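Local coordinates for protein L-threonine 3-dehydrogenase (Clostridioides difficile, PDB 7OL1) that probably catalyses the NAD-dependent oxidation of L-threonine at its 3-hydroxyl group, as a member of the epimerase/dehydratase family, at residues T151-L156 / L254-A259; V244-A249 / K311-K316. All coordinates share one frame; numbering follows the deposited sequence.

Interaction 1: T151-L156 / L254-A259; sequences TPQDTL and LIHRNA
H256 and D154 form a His-carboxylate hydrogen bond between two loops of the Rossmann-type dehydrogenase fold, one preceding helix 162-181 and the other leading into strand 260-261. The imidazole presents its edge: H256 NE2 donates to D154 OD2 over 2.8 Å, nearly in the ring plane and on the syn side of the carboxylate, 25° out of the carboxylate plane. The two flat groups are turned 42° against each other. At the far side of the ring, ND1 probably bonds to a second carboxylate, that of E312 on helix 307-313. With a carboxylate at each nitrogen, the imidazole is probably fixed in rotation and would be biased toward its protonated form.

Q153 comes over one face of the same ring. Its CG lies 3.5 Å from the H256 ring centroid, almost on the ring normal, in a CH-pi contact; the opposite face is partly backed by CG2 of the preceding I255. The bend at chi2 (50°) is what lets Q153 rest its CG on the imidazole while turning the amide toward A259 and N261. There the amide reads backbone on either side of F260: OE1 accepts from N261 N, and Q153 NE2 donates to A259 O. That last bond spans 3.2 Å at 153° and runs close to the amide plane of Q153, but arrives above the carbonyl plane of A259.

Interaction 2: V244-A249 / K311-K316; sequences VDLIEA and KEWNFK
The carbonyl oxygen of L246 is gripped twice, close to where L246 meets W313. From three residues further on, A249 N donates to L246 O over 3.3 Å, and R186 NH1, from strand 184-194, donates to it as well. The same NH1 also bonds to A249 O, so one guanidinium nitrogen holds two carbonyls in the final part of helix 236-248 and the residue following it. The side of 244-249 that faces helix 307-313 is a buried, largely apolar surface, and it receives the indole of W313.

L246 supplies most of that surface. Its CG stands anti to the backbone N (chi1 172°), and chi2 (53°) then sets CD1 over the five-membered ring of W313, with L246 CD1 3.7 Å from the ring centroid and practically on the normal, a CH-pi contact. Nearer the backbone, L246 CB lies over the six-membered ring, 3.8 Å from W313 CZ3, so both rings of the indole are met on one face. D245 adds its CB at the rim, 4.1 Å from W313 CZ3, while A249 CB packs against W313 CB. On the opposite face sits F315 CB: N314 adopts positive phi as the chain leaves the helix, and the turn brings F315 back against the indole. F260 adds an edge-to-face ring contact.

D245 OD2 and K316 NZ, of opposite charge, are 5.8 Å apart and not in contact. No hydrogen bond crosses between 244-249 and 311-316, so between these two segments the contact is consistent with apolar burial and dispersion, while the polar bonds go to neighbours such as R186.

Interactions 1 and 2 have centres 14 Å apart, and neighbouring residues on helix 307-313 join them. While W313 serves interaction 2, E312 beside it turns its carboxylate to 254-259, with E312 OE2 2.7 Å from H256 ND1; its other oxygen lies close to I255 N, in a geometry that is doubtful. L254 adds an apolar link, L254 CD2 being 3.8 Å from W313 CD1. The segments of the two contacts alternate along the chain. Interaction 1 also reaches the dimer interface, where D154 packs on L156 of the second subunit and N258 O bonds to R158 of that subunit; interaction 2 remains within one chain.

Interaction 1: T151-L156 / L254-A259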
# COMPACT_ATOMS: atom_id res chain seq x y z
N THR A 151 4.50 17.34 -9.70
CA THR A 151 4.53 15.91 -9.34
C THR A 151 3.59 15.20 -10.28
O THR A 151 2.42 15.56 -10.37
CB THR A 151 4.17 15.65 -7.87
OG1 THR A 151 5.03 16.46 -7.08
CG2 THR A 151 4.33 14.20 -7.49
N PRO A 152 4.08 14.22 -11.05
CA PRO A 152 3.21 13.46 -11.94
C PRO A 152 2.08 12.72 -11.21
O PRO A 152 2.17 12.55 -10.03
CB PRO A 152 4.15 12.38 -12.49
CG PRO A 152 5.52 13.01 -12.37
CD PRO A 152 5.48 13.78 -11.08
N GLN A 153 1.10 12.26 -11.99
CA GLN A 153 -0.05 11.43 -11.56
C GLN A 153 0.49 10.07 -11.11
O GLN A 153 0.16 9.66 -9.97
CB GLN A 153 -1.06 11.34 -12.71
CG GLN A 153 -2.23 10.39 -12.49
CD GLN A 153 -2.86 10.65 -11.15
OE1 GLN A 153 -3.30 11.76 -10.86
NE2 GLN A 153 -2.80 9.64 -10.30
N ASP A 154 1.25 9.39 -11.97
CA ASP A 154 1.90 8.09 -11.62
C ASP A 154 3.35 8.38 -11.24
O ASP A 154 4.01 9.07 -12.01
CB ASP A 154 1.76 7.06 -12.74
CG ASP A 154 0.33 6.90 -13.23
OD1 ASP A 154 -0.57 6.83 -12.39
OD2 ASP A 154 0.15 6.83 -14.46
N THR A 155 3.79 7.95 -10.06
CA THR A 155 5.15 8.25 -9.56
C THR A 155 5.40 7.46 -8.29
O THR A 155 4.67 6.56 -8.00
CB THR A 155 5.38 9.76 -9.40
OG1 THR A 155 6.72 10.01 -8.96
CG2 THR A 155 4.40 10.42 -8.46
N LEU A 156 6.45 7.81 -7.59
CA LEU A 156 7.00 7.09 -6.44
C LEU A 156 6.14 7.51 -5.24
O LEU A 156 5.99 8.75 -5.04
CB LEU A 156 8.48 7.48 -6.35
CG LEU A 156 9.33 6.74 -5.33
CD1 LEU A 156 10.57 6.18 -5.99
CD2 LEU A 156 9.71 7.64 -4.15
N LEU A 254 -11.76 7.54 -18.26
CA LEU A 254 -10.98 7.40 -17.00
C LEU A 254 -9.82 6.43 -17.23
O LEU A 254 -10.09 5.26 -17.48
CB LEU A 254 -11.89 6.92 -15.87
CG LEU A 254 -12.90 7.94 -15.37
CD1 LEU A 254 -13.79 7.34 -14.29
CD2 LEU A 254 -12.21 9.20 -14.86
N ILE A 255 -8.59 6.91 -17.22
CA ILE A 255 -7.44 5.99 -17.38
C ILE A 255 -6.97 5.60 -15.98
O ILE A 255 -6.77 4.40 -15.74
CB ILE A 255 -6.34 6.63 -18.24
CG1 ILE A 255 -6.78 6.70 -19.71
CG2 ILE A 255 -5.01 5.88 -18.07
CD1 ILE A 255 -6.61 8.06 -20.35
N HIS A 256 -6.79 6.60 -15.13
CA HIS A 256 -6.62 6.53 -13.66
C HIS A 256 -7.99 6.55 -12.94
O HIS A 256 -9.01 6.97 -13.53
CB HIS A 256 -5.76 7.70 -13.20
CG HIS A 256 -4.49 7.83 -13.96
ND1 HIS A 256 -4.40 8.58 -15.10
CD2 HIS A 256 -3.27 7.28 -13.77
CE1 HIS A 256 -3.17 8.52 -15.57
NE2 HIS A 256 -2.46 7.72 -14.78
N ARG A 257 -8.01 6.11 -11.69
CA ARG A 257 -9.24 6.05 -10.88
C ARG A 257 -8.88 6.46 -9.45
O ARG A 257 -9.43 7.49 -8.97
CB ARG A 257 -9.89 4.67 -11.01
CG ARG A 257 -10.90 4.56 -12.14
CD ARG A 257 -11.51 3.18 -12.37
NE ARG A 257 -12.96 3.34 -12.31
CZ ARG A 257 -13.74 3.27 -13.36
NH1 ARG A 257 -13.22 3.01 -14.54
NH2 ARG A 257 -15.03 3.45 -13.23
N ASN A 258 -7.97 5.73 -8.78
CA ASN A 258 -7.70 5.99 -7.34
C ASN A 258 -6.22 6.26 -7.18
O ASN A 258 -5.44 5.31 -7.25
CB ASN A 258 -8.18 4.82 -6.46
CG ASN A 258 -9.68 4.58 -6.52
OD1 ASN A 258 -10.45 5.26 -5.82
ND2 ASN A 258 -10.11 3.60 -7.33
N ALA A 259 -5.81 7.52 -7.02
CA ALA A 259 -6.65 8.71 -7.05
C ALA A 259 -5.95 9.85 -7.80
O ALA A 259 -4.70 9.91 -7.80
CB ALA A 259 -6.94 9.17 -5.64

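Interaction 2: V244-A249 / K311-K316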
# COMPACT_ATOMS: atom_id res chain seq x y z
N VAL A 244 -17.99 15.85 -6.89
CA VAL A 244 -19.21 15.65 -7.73
C VAL A 244 -18.81 15.45 -9.20
O VAL A 244 -19.25 14.42 -9.82
CB VAL A 244 -20.19 16.82 -7.56
CG1 VAL A 244 -21.49 16.54 -8.30
CG2 VAL A 244 -20.44 17.10 -6.09
N ASP A 245 -18.02 16.39 -9.74
CA ASP A 245 -17.58 16.35 -11.17
C ASP A 245 -17.03 14.95 -11.44
O ASP A 245 -17.55 14.29 -12.38
CB ASP A 245 -16.62 17.49 -11.52
CG ASP A 245 -17.22 18.90 -11.46
OD1 ASP A 245 -18.47 19.04 -11.61
OD2 ASP A 245 -16.44 19.87 -11.25
N LEU A 246 -16.14 14.45 -10.56
CA LEU A 246 -15.49 13.12 -10.74
C LEU A 246 -16.49 11.98 -10.51
O LEU A 246 -16.46 11.03 -11.33
CB LEU A 246 -14.23 12.95 -9.88
CG LEU A 246 -13.64 11.53 -9.90
CD1 LEU A 246 -13.38 11.06 -11.32
CD2 LEU A 246 -12.37 11.41 -9.06
N ILE A 247 -17.32 12.02 -9.46
CA ILE A 247 -18.24 10.86 -9.20
C ILE A 247 -19.08 10.57 -10.46
O ILE A 247 -19.25 9.35 -10.81
CB ILE A 247 -19.10 11.03 -7.92
CG1 ILE A 247 -18.33 10.63 -6.66
CG2 ILE A 247 -20.37 10.20 -8.04
CD1 ILE A 247 -18.78 11.29 -5.38
N GLU A 248 -19.52 11.66 -11.11
CA GLU A 248 -20.55 11.68 -12.19
C GLU A 248 -19.91 11.71 -13.58
O GLU A 248 -20.66 11.59 -14.56
CB GLU A 248 -21.46 12.90 -12.01
CG GLU A 248 -22.18 12.87 -10.67
CD GLU A 248 -23.50 13.60 -10.63
OE1 GLU A 248 -23.50 14.83 -10.87
OE2 GLU A 248 -24.52 12.94 -10.32
N ALA A 249 -18.59 11.86 -13.68
CA ALA A 249 -17.88 11.90 -14.97
C ALA A 249 -18.16 10.64 -15.79
O ALA A 249 -18.41 9.58 -15.24
CB ALA A 249 -16.40 12.07 -14.73
N LYS A 311 -7.50 16.08 -18.21
CA LYS A 311 -7.74 15.35 -19.49
C LYS A 311 -8.92 14.39 -19.34
O LYS A 311 -9.66 14.26 -20.30
CB LYS A 311 -6.45 14.69 -20.01
CG LYS A 311 -5.38 15.65 -20.51
CD LYS A 311 -4.14 14.98 -21.07
CE LYS A 311 -2.87 15.72 -20.69
NZ LYS A 311 -1.66 14.87 -20.77
N GLU A 312 -9.12 13.74 -18.19
CA GLU A 312 -9.95 12.50 -18.12
C GLU A 312 -11.39 12.80 -17.69
O GLU A 312 -12.29 12.00 -18.02
CB GLU A 312 -9.25 11.49 -17.22
CG GLU A 312 -7.90 11.03 -17.74
CD GLU A 312 -7.19 10.02 -16.85
OE1 GLU A 312 -7.87 9.05 -16.40
OE2 GLU A 312 -5.98 10.20 -16.62
N TRP A 313 -11.63 13.88 -16.95
CA TRP A 313 -12.99 14.20 -16.41
C TRP A 313 -13.13 15.71 -16.22
O TRP A 313 -14.10 16.14 -15.57
CB TRP A 313 -13.28 13.43 -15.09
CG TRP A 313 -12.24 13.51 -14.01
CD1 TRP A 313 -11.14 12.70 -13.85
CD2 TRP A 313 -12.22 14.42 -12.89
NE1 TRP A 313 -10.42 13.06 -12.73
CE2 TRP A 313 -11.07 14.12 -12.13
CE3 TRP A 313 -13.05 15.44 -12.46
CZ2 TRP A 313 -10.74 14.82 -10.97
CZ3 TRP A 313 -12.74 16.11 -11.29
CH2 TRP A 313 -11.59 15.81 -10.56
N ASN A 314 -12.21 16.49 -16.78
CA ASN A 314 -12.39 17.95 -16.95
C ASN A 314 -12.41 18.61 -15.57
O ASN A 314 -13.26 19.49 -15.31
CB ASN A 314 -13.63 18.25 -17.79
CG ASN A 314 -13.71 19.71 -18.19
OD1 ASN A 314 -12.72 20.44 -18.13
ND2 ASN A 314 -14.90 20.15 -18.54
N PHE A 315 -11.47 18.22 -14.71
CA PHE A 315 -11.23 18.95 -13.44
C PHE A 315 -11.17 20.45 -13.76
O PHE A 315 -10.41 20.88 -14.64
CB PHE A 315 -9.98 18.42 -12.74
CG PHE A 315 -9.48 19.29 -11.61
CD1 PHE A 315 -10.24 19.47 -10.47
CD2 PHE A 315 -8.25 19.91 -11.69
CE1 PHE A 315 -9.76 20.24 -9.41
CE2 PHE A 315 -7.77 20.68 -10.64
CZ PHE A 315 -8.52 20.84 -9.50
N LYS A 316 -12.00 21.22 -13.08
CA LYS A 316 -12.14 22.69 -13.24
C LYS A 316 -11.83 23.25 -11.85
O LYS A 316 -11.49 22.47 -10.99
CB LYS A 316 -13.53 22.91 -13.84
CG LYS A 316 -14.07 24.33 -14.01
CD LYS A 316 -15.47 24.32 -14.65
CE LYS A 316 -15.77 23.00 -15.35
NZ LYS A 316 -17.04 23.00 -16.12